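Local structure of ribonucleoside-diphosphate reductase small chain 2 (Saccharomyces cerevisiae, 1JK0) at residues B[132-137]-B[207-212]; B[184-189]-B[221-226]; B[192-197]-B[215-220]. The protein forms part of ribonucleotide reductase, which makes deoxyribonucleotides from ribonucleotides, and is required for folding of its partner small subunit and assembly with the large subunits. All blocks are in the same frame, centred on the assembly; numbering follows the deposited sequence.

Contact 1: residues B[132-137]-B[207-212]; sequences SMMVDA and PGLAMA
Met134, Gly208, Leu209 and Ala212 meet without a ring, amide, carboxylate or guanidinium among their side chains, so no flat group offers a face or an edge and the contact rests on one thioether reaching from one helix to the other. The two helices belong to the ferritin-like, all-helical fold of the ribonucleotide reductase small chain. Their short segments run nearly antiparallel, at 166°, but the axes come no closer than 11.9 Å, and Met134 is the side chain that spans the gap. Its CG stands anti to the carbonyl carbon (chi1 -49°), which sends the chain outward from helix 111-138, and a bend at chi3 of 117° turns CE onto the surface of the opposite helix.

That methyl faces Leu209 CA, CB and CD1 from one side, with Met134 CE 3.2 Å from Leu209 CA. The Leu209 side chain stands roughly perpendicular to the methionine; its CB is 3.5 Å from Met134 CE, while the CD1 branch reaches both the methyl and the sulfur. Ala212, one turn further along, adds its CB at 4.4 Å from Met134 CE. Gly208 contributes backbone alone, and its N is hydrogen-bonded to Asp67 OD1 near the start of helix 207-232.

All four residues are buried. Leu64, from a loop, and Leu86 of helix 78-89 also pack on Met134, and Ile62 on Ala212. The side chain of Met134 is about 5 Å from that of Tyr131, the predicted active-site residue, whereas the neighbouring Ser132 and Met133 touch an aromatic side chain of the other protein chain. At the sulfur itself, Met134 SD lies 3.4 Å from Leu209 CD1.

Contact 2: residues B[184-189]-B[221-226]; sequences AKEGIF and GAYTDF
Tyr223 is the first residue of 221-226 to meet the other helix, and it does so at its root: Tyr223 CB lies 3.9 Å from Glu186 CG. The ring then leads away, with CG anti to the carbonyl carbon (chi1 -56°), and packs on Phe116, Gln120 and Met123 of helix 111-138. Glu186 OE2 comes to the edge of this ring, near its plane, while the carboxylate is turned 81° against it. The same oxygen makes a long, weak ion pair with Arg220 NE.

Thr224 carries most of the remaining contact. Thr224 CA is 5.4 Å from Glu186 CA, and the two side chains lie alongside, pointing opposite ways. The hydroxyl rests against the methylene groups of the glutamate, with Thr224 OG1 3.2 Å from Glu186 CB and 3.4 Å from Glu186 CG. It is also set against the Glu186-Gly187 peptide, Thr224 OG1 being 3.0 Å from Gly187 N, but the angle is poor and no hydrogen bond forms; its partner is instead Arg220 O, one turn back on its own helix. Thr224 CG2 lies 4.1 Å from Gly187 CA, beside a residue whose lack of a side chain leaves the backbone accessible; a CB there would run into the hydroxyl. Shortening Thr224 to an alanine would probably open a gap alongside Gly187 and deprive Arg220 O of its hydroxyl partner.

On the first segment, a wider pi-type turn, closed by Phe189 N to Ala184 O at 3.0 Å, spans the Glu186-Gly187 region. The segment axes pass at 8.3 Å, with a signed crossing angle of -139°. This is the heart of the ferritin-like helical bundle, in the region that holds the diiron site in iron-binding R2 relatives; here Tyr223 and, more loosely, Arg220 approach Glu186.

Contact 3: residues B[192-197]-B[215-220]; sequences GNYASM and NICRDR
Tyr194 carries the contact, and its polar end meets Arg220. The hydroxyl accepts a hydrogen bond from Arg220 NH2 that is modelled implausibly short, so its exact geometry, including the bent N-H...O angle of 126°, is doubtful. NH2 arrives at the ring edge, in plane, and ring and guanidinium are turned 48° against each other. The arginine chain, bent at chi2, also brings its aliphatic part to the same oxygen, with Arg220 CG 3.2 Å from Tyr194 OH and 4.0 Å from Tyr194 CZ. Arg220 has a stronger partner in Glu124, which forms a salt bridge with NE.

The sulfur contact lies nearer the root of the ring. With SG anti to the backbone N (chi1 -159°), Cys217 places its sulfur obliquely to Tyr194, 4.4 Å from the ring centroid, while CB sits over one face, offset toward the rim. The segments belong to helices 191-200 and 207-232 of the ferritin-like bundle, and Ile216 also touches Tyr131, the predicted active-site residue.

Apolar packing is slighter. Ile216 CG2 approaches Tyr194 CE2 at 3.9 Å, with the two side chains roughly perpendicular, and the same methyl also lies 3.5 Å above the guanidinium plane of Arg220, offset toward its rim.

In the fold
All three contacts are buried and share helix 207-232, which meets a different helix in each: 111-138 in contact 1, 175-188 in contact 2 and 191-200 in contact 3. Contact 2 lies deepest, its centre about 4 Å from that of the chain; contact 3 is at about 10 Å and contact 1 at about 19 Å, beside residues that touch the other protein chain. Chemistry changes from purely apolar in contact 1 to mixed aromatic, sulfur and charged in contact 3 and to a hydroxyl packed on backbone and methylene groups, without a hydrogen bond across, in contact 2. Leu209 packs on Met197, joining contacts 1 and 3; Glu186 touches Arg220, joining 2 and 3.

Contact 1: residues B[132-137]-B[207-212]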
# COMPACT_ATOMS: atom_id res chain seq x y z
N SER B 132 21.41 4.08 -2.75
CA SER B 132 21.71 5.38 -3.33
C SER B 132 22.60 6.21 -2.40
O SER B 132 23.61 6.75 -2.83
CB SER B 132 20.42 6.14 -3.64
OG SER B 132 19.70 5.52 -4.69
N MET B 133 22.23 6.30 -1.12
CA MET B 133 23.01 7.06 -0.16
C MET B 133 24.49 6.71 -0.21
O MET B 133 25.34 7.58 -0.07
CB MET B 133 22.51 6.81 1.26
CG MET B 133 21.03 7.00 1.44
SD MET B 133 20.68 7.38 3.14
CE MET B 133 21.38 5.96 3.94
N MET B 134 24.79 5.43 -0.39
CA MET B 134 26.17 4.98 -0.45
C MET B 134 26.81 5.54 -1.72
O MET B 134 27.90 6.10 -1.69
CB MET B 134 26.22 3.45 -0.44
CG MET B 134 25.36 2.86 0.66
SD MET B 134 25.65 1.12 1.00
CE MET B 134 26.24 1.21 2.69
N VAL B 135 26.09 5.41 -2.83
CA VAL B 135 26.55 5.92 -4.11
C VAL B 135 26.84 7.43 -3.96
O VAL B 135 27.73 7.97 -4.61
CB VAL B 135 25.46 5.68 -5.20
CG1 VAL B 135 25.73 6.53 -6.43
CG2 VAL B 135 25.44 4.21 -5.59
N ASP B 136 26.11 8.09 -3.06
CA ASP B 136 26.26 9.53 -2.83
C ASP B 136 27.40 9.89 -1.85
O ASP B 136 28.26 10.72 -2.16
CB ASP B 136 24.93 10.10 -2.31
CG ASP B 136 24.80 11.60 -2.56
OD1 ASP B 136 24.56 11.99 -3.73
OD2 ASP B 136 24.93 12.38 -1.60
N ALA B 137 27.41 9.26 -0.68
CA ALA B 137 28.44 9.55 0.32
C ALA B 137 29.81 9.05 -0.10
O ALA B 137 30.84 9.55 0.37
CB ALA B 137 28.05 8.91 1.65
N PRO B 207 31.50 -0.25 9.14
CA PRO B 207 30.39 -0.73 9.98
C PRO B 207 29.03 -0.49 9.35
O PRO B 207 28.08 -1.25 9.58
CB PRO B 207 30.56 0.06 11.28
CG PRO B 207 32.01 0.37 11.31
CD PRO B 207 32.30 0.74 9.88
N GLY B 208 28.94 0.57 8.56
CA GLY B 208 27.70 0.93 7.90
C GLY B 208 27.26 -0.06 6.84
O GLY B 208 26.29 -0.80 7.04
N LEU B 209 27.95 -0.06 5.71
CA LEU B 209 27.62 -0.97 4.63
C LEU B 209 27.40 -2.37 5.20
O LEU B 209 26.69 -3.18 4.62
CB LEU B 209 28.75 -1.01 3.60
CG LEU B 209 28.61 -2.05 2.48
CD1 LEU B 209 27.40 -1.71 1.62
CD2 LEU B 209 29.88 -2.07 1.65
N ALA B 210 28.02 -2.62 6.34
CA ALA B 210 27.92 -3.91 7.00
C ALA B 210 26.51 -4.16 7.56
O ALA B 210 25.93 -5.22 7.29
CB ALA B 210 28.95 -4.00 8.12
N MET B 211 25.97 -3.21 8.31
CA MET B 211 24.63 -3.36 8.88
C MET B 211 23.59 -3.37 7.76
O MET B 211 22.68 -4.20 7.76
CB MET B 211 24.30 -2.21 9.85
CG MET B 211 23.01 -2.40 10.65
SD MET B 211 22.46 -0.88 11.48
CE MET B 211 23.29 -1.00 13.09
N ALA B 212 23.75 -2.46 6.81
CA ALA B 212 22.84 -2.37 5.68
C ALA B 212 22.84 -3.69 4.93
O ALA B 212 21.79 -4.16 4.50
CB ALA B 212 23.26 -1.25 4.74

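Contact 2: residues B[184-189]-B[221-226]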
# COMPACT_ATOMS: atom_id res chain seq x y z
N ALA B 184 14.41 -17.95 -7.04
CA ALA B 184 15.73 -17.96 -7.66
C ALA B 184 16.14 -16.51 -7.74
O ALA B 184 17.20 -16.12 -7.25
CB ALA B 184 15.65 -18.56 -9.06
N LYS B 185 15.27 -15.70 -8.34
CA LYS B 185 15.51 -14.27 -8.50
C LYS B 185 15.65 -13.51 -7.18
O LYS B 185 16.20 -12.40 -7.14
CB LYS B 185 14.38 -13.60 -9.29
CG LYS B 185 14.66 -12.12 -9.46
CD LYS B 185 13.48 -11.30 -9.89
CE LYS B 185 13.83 -9.83 -9.76
NZ LYS B 185 14.33 -9.50 -8.38
N GLU B 186 15.15 -14.10 -6.11
CA GLU B 186 15.20 -13.46 -4.81
C GLU B 186 16.38 -13.91 -3.96
O GLU B 186 17.06 -13.10 -3.34
CB GLU B 186 13.89 -13.73 -4.07
CG GLU B 186 13.53 -12.68 -3.07
CD GLU B 186 13.33 -11.34 -3.72
OE1 GLU B 186 12.45 -11.24 -4.61
OE2 GLU B 186 14.05 -10.38 -3.34
N GLY B 187 16.61 -15.22 -3.93
CA GLY B 187 17.68 -15.78 -3.12
C GLY B 187 18.93 -16.23 -3.84
O GLY B 187 20.03 -16.00 -3.36
N ILE B 188 18.76 -16.87 -4.99
CA ILE B 188 19.91 -17.34 -5.75
C ILE B 188 20.68 -16.14 -6.27
O ILE B 188 21.74 -15.81 -5.76
CB ILE B 188 19.50 -18.22 -6.95
CG1 ILE B 188 18.69 -19.43 -6.46
CG2 ILE B 188 20.75 -18.69 -7.70
CD1 ILE B 188 18.23 -20.34 -7.57
N PHE B 189 20.13 -15.50 -7.29
CA PHE B 189 20.76 -14.35 -7.92
C PHE B 189 21.78 -13.55 -7.13
O PHE B 189 22.91 -14.00 -6.95
CB PHE B 189 19.72 -13.41 -8.50
CG PHE B 189 19.34 -13.74 -9.90
CD1 PHE B 189 18.63 -14.90 -10.17
CD2 PHE B 189 19.77 -12.95 -10.95
CE1 PHE B 189 18.35 -15.27 -11.48
CE2 PHE B 189 19.50 -13.31 -12.27
CZ PHE B 189 18.78 -14.48 -12.53
N GLY B 221 16.34 -13.02 2.37
CA GLY B 221 16.22 -14.42 2.69
C GLY B 221 14.77 -14.73 2.99
O GLY B 221 14.22 -15.69 2.45
N ALA B 222 14.16 -13.90 3.85
CA ALA B 222 12.76 -14.08 4.22
C ALA B 222 11.88 -13.98 2.99
O ALA B 222 11.01 -14.82 2.79
CB ALA B 222 12.34 -13.03 5.23
N TYR B 223 12.08 -12.97 2.16
CA TYR B 223 11.26 -12.84 0.96
C TYR B 223 11.40 -14.09 0.08
O TYR B 223 10.45 -14.45 -0.63
CB TYR B 223 11.64 -11.59 0.14
CG TYR B 223 11.57 -10.27 0.89
CD1 TYR B 223 12.39 -9.21 0.51
CD2 TYR B 223 10.74 -10.09 1.99
CE1 TYR B 223 12.38 -8.01 1.20
CE2 TYR B 223 10.72 -8.89 2.69
CZ TYR B 223 11.54 -7.86 2.29
OH TYR B 223 11.59 -6.68 2.99
N THR B 224 12.55 -14.76 0.12
CA THR B 224 12.72 -15.97 -0.69
C THR B 224 11.96 -17.11 -0.02
O THR B 224 11.22 -17.84 -0.68
CB THR B 224 14.22 -16.38 -0.85
OG1 THR B 224 14.96 -15.32 -1.47
CG2 THR B 224 14.34 -17.62 -1.74
N ASP B 225 12.12 -17.23 1.29
CA ASP B 225 11.41 -18.25 2.05
C ASP B 225 9.92 -18.16 1.83
O ASP B 225 9.25 -19.17 1.65
CB ASP B 225 11.64 -18.09 3.55
CG ASP B 225 12.67 -19.04 4.09
OD1 ASP B 225 12.75 -20.17 3.55
OD2 ASP B 225 13.37 -18.67 5.06
N PHE B 226 9.39 -16.95 1.85
CA PHE B 226 7.96 -16.77 1.68
C PHE B 226 7.47 -17.52 0.45
O PHE B 226 6.38 -18.08 0.46
CB PHE B 226 7.57 -15.29 1.57
CG PHE B 226 6.10 -15.06 1.60
CD1 PHE B 226 5.35 -15.41 2.73
CD2 PHE B 226 5.43 -14.56 0.49
CE1 PHE B 226 3.97 -15.27 2.75
CE2 PHE B 226 4.04 -14.42 0.50
CZ PHE B 226 3.31 -14.78 1.64

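Contact 3: residues B[192-197]-B[215-220]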
# COMPACT_ATOMS: atom_id res chain seq x y z
N GLY B 192 25.75 -13.57 -4.73
CA GLY B 192 27.13 -13.18 -4.92
C GLY B 192 27.41 -11.85 -4.26
O GLY B 192 28.38 -11.71 -3.52
N ASN B 193 26.55 -10.87 -4.52
CA ASN B 193 26.69 -9.52 -3.95
C ASN B 193 26.94 -9.59 -2.45
O ASN B 193 28.02 -9.23 -1.97
CB ASN B 193 25.42 -8.70 -4.20
CG ASN B 193 25.06 -8.58 -5.68
OD1 ASN B 193 25.03 -9.58 -6.41
ND2 ASN B 193 24.78 -7.36 -6.12
N TYR B 194 25.93 -10.05 -1.71
CA TYR B 194 26.03 -10.15 -0.25
C TYR B 194 27.27 -10.93 0.17
O TYR B 194 27.98 -10.52 1.08
CB TYR B 194 24.78 -10.82 0.31
CG TYR B 194 23.49 -10.33 -0.31
CD1 TYR B 194 22.60 -11.23 -0.90
CD2 TYR B 194 23.16 -8.98 -0.32
CE1 TYR B 194 21.41 -10.79 -1.48
CE2 TYR B 194 21.98 -8.53 -0.91
CZ TYR B 194 21.11 -9.44 -1.48
OH TYR B 194 19.94 -9.02 -2.06
N ALA B 195 27.51 -12.04 -0.51
CA ALA B 195 28.66 -12.88 -0.21
C ALA B 195 29.93 -12.02 -0.24
O ALA B 195 30.82 -12.17 0.60
CB ALA B 195 28.76 -14.00 -1.22
N SER B 196 29.99 -11.11 -1.21
CA SER B 196 31.14 -10.22 -1.37
C SER B 196 31.26 -9.22 -0.24
O SER B 196 32.28 -9.16 0.44
CB SER B 196 31.05 -9.46 -2.68
OG SER B 196 30.94 -10.35 -3.78
N MET B 197 30.20 -8.42 -0.07
CA MET B 197 30.17 -7.40 0.96
C MET B 197 30.34 -7.97 2.36
O MET B 197 30.83 -7.29 3.26
CB MET B 197 28.88 -6.59 0.87
CG MET B 197 28.79 -5.73 -0.37
SD MET B 197 30.24 -4.67 -0.58
CE MET B 197 31.00 -5.41 -2.03
N ASN B 215 21.21 -6.67 6.99
CA ASN B 215 19.75 -6.55 6.92
C ASN B 215 19.09 -7.00 5.62
O ASN B 215 18.18 -7.82 5.62
CB ASN B 215 19.32 -5.10 7.15
CG ASN B 215 19.60 -4.63 8.53
OD1 ASN B 215 19.65 -5.42 9.47
ND2 ASN B 215 19.76 -3.32 8.68
N ILE B 216 19.53 -6.40 4.53
CA ILE B 216 18.98 -6.71 3.22
C ILE B 216 19.06 -8.22 2.99
O ILE B 216 18.09 -8.84 2.53
CB ILE B 216 19.76 -5.93 2.11
CG1 ILE B 216 19.59 -4.42 2.35
CG2 ILE B 216 19.25 -6.30 0.73
CD1 ILE B 216 20.33 -3.53 1.37
N CYS B 217 20.19 -8.80 3.36
CA CYS B 217 20.38 -10.22 3.19
C CYS B 217 19.38 -10.96 4.05
O CYS B 217 18.81 -11.96 3.62
CB CYS B 217 21.80 -10.62 3.58
SG CYS B 217 22.33 -12.18 2.87
N ARG B 218 19.16 -10.48 5.26
CA ARG B 218 18.19 -11.14 6.14
C ARG B 218 16.77 -11.09 5.54
O ARG B 218 16.06 -12.10 5.49
CB ARG B 218 18.20 -10.50 7.53
CG ARG B 218 17.34 -11.24 8.55
CD ARG B 218 16.87 -10.30 9.64
NE ARG B 218 16.29 -9.11 9.03
CZ ARG B 218 16.70 -7.87 9.28
NH1 ARG B 218 17.69 -7.67 10.14
NH2 ARG B 218 16.15 -6.85 8.64
N ASP B 219 16.36 -9.90 5.08
CA ASP B 219 15.04 -9.71 4.51
C ASP B 219 14.90 -10.42 3.17
O ASP B 219 13.84 -10.99 2.87
CB ASP B 219 14.76 -8.22 4.30
CG ASP B 219 14.93 -7.41 5.57
OD1 ASP B 219 14.95 -8.02 6.67
OD2 ASP B 219 15.03 -6.16 5.47
N ARG B 220 15.96 -10.38 2.37
CA ARG B 220 15.90 -11.04 1.07
C ARG B 220 15.72 -12.53 1.30
O ARG B 220 15.03 -13.22 0.56
CB ARG B 220 17.18 -10.74 0.27
CG ARG B 220 17.26 -9.30 -0.27
CD ARG B 220 16.22 -9.09 -1.37
NE ARG B 220 16.08 -7.70 -1.80
CZ ARG B 220 17.05 -6.95 -2.31
NH1 ARG B 220 16.80 -5.70 -2.68
NH2 ARG B 220 18.28 -7.43 -2.44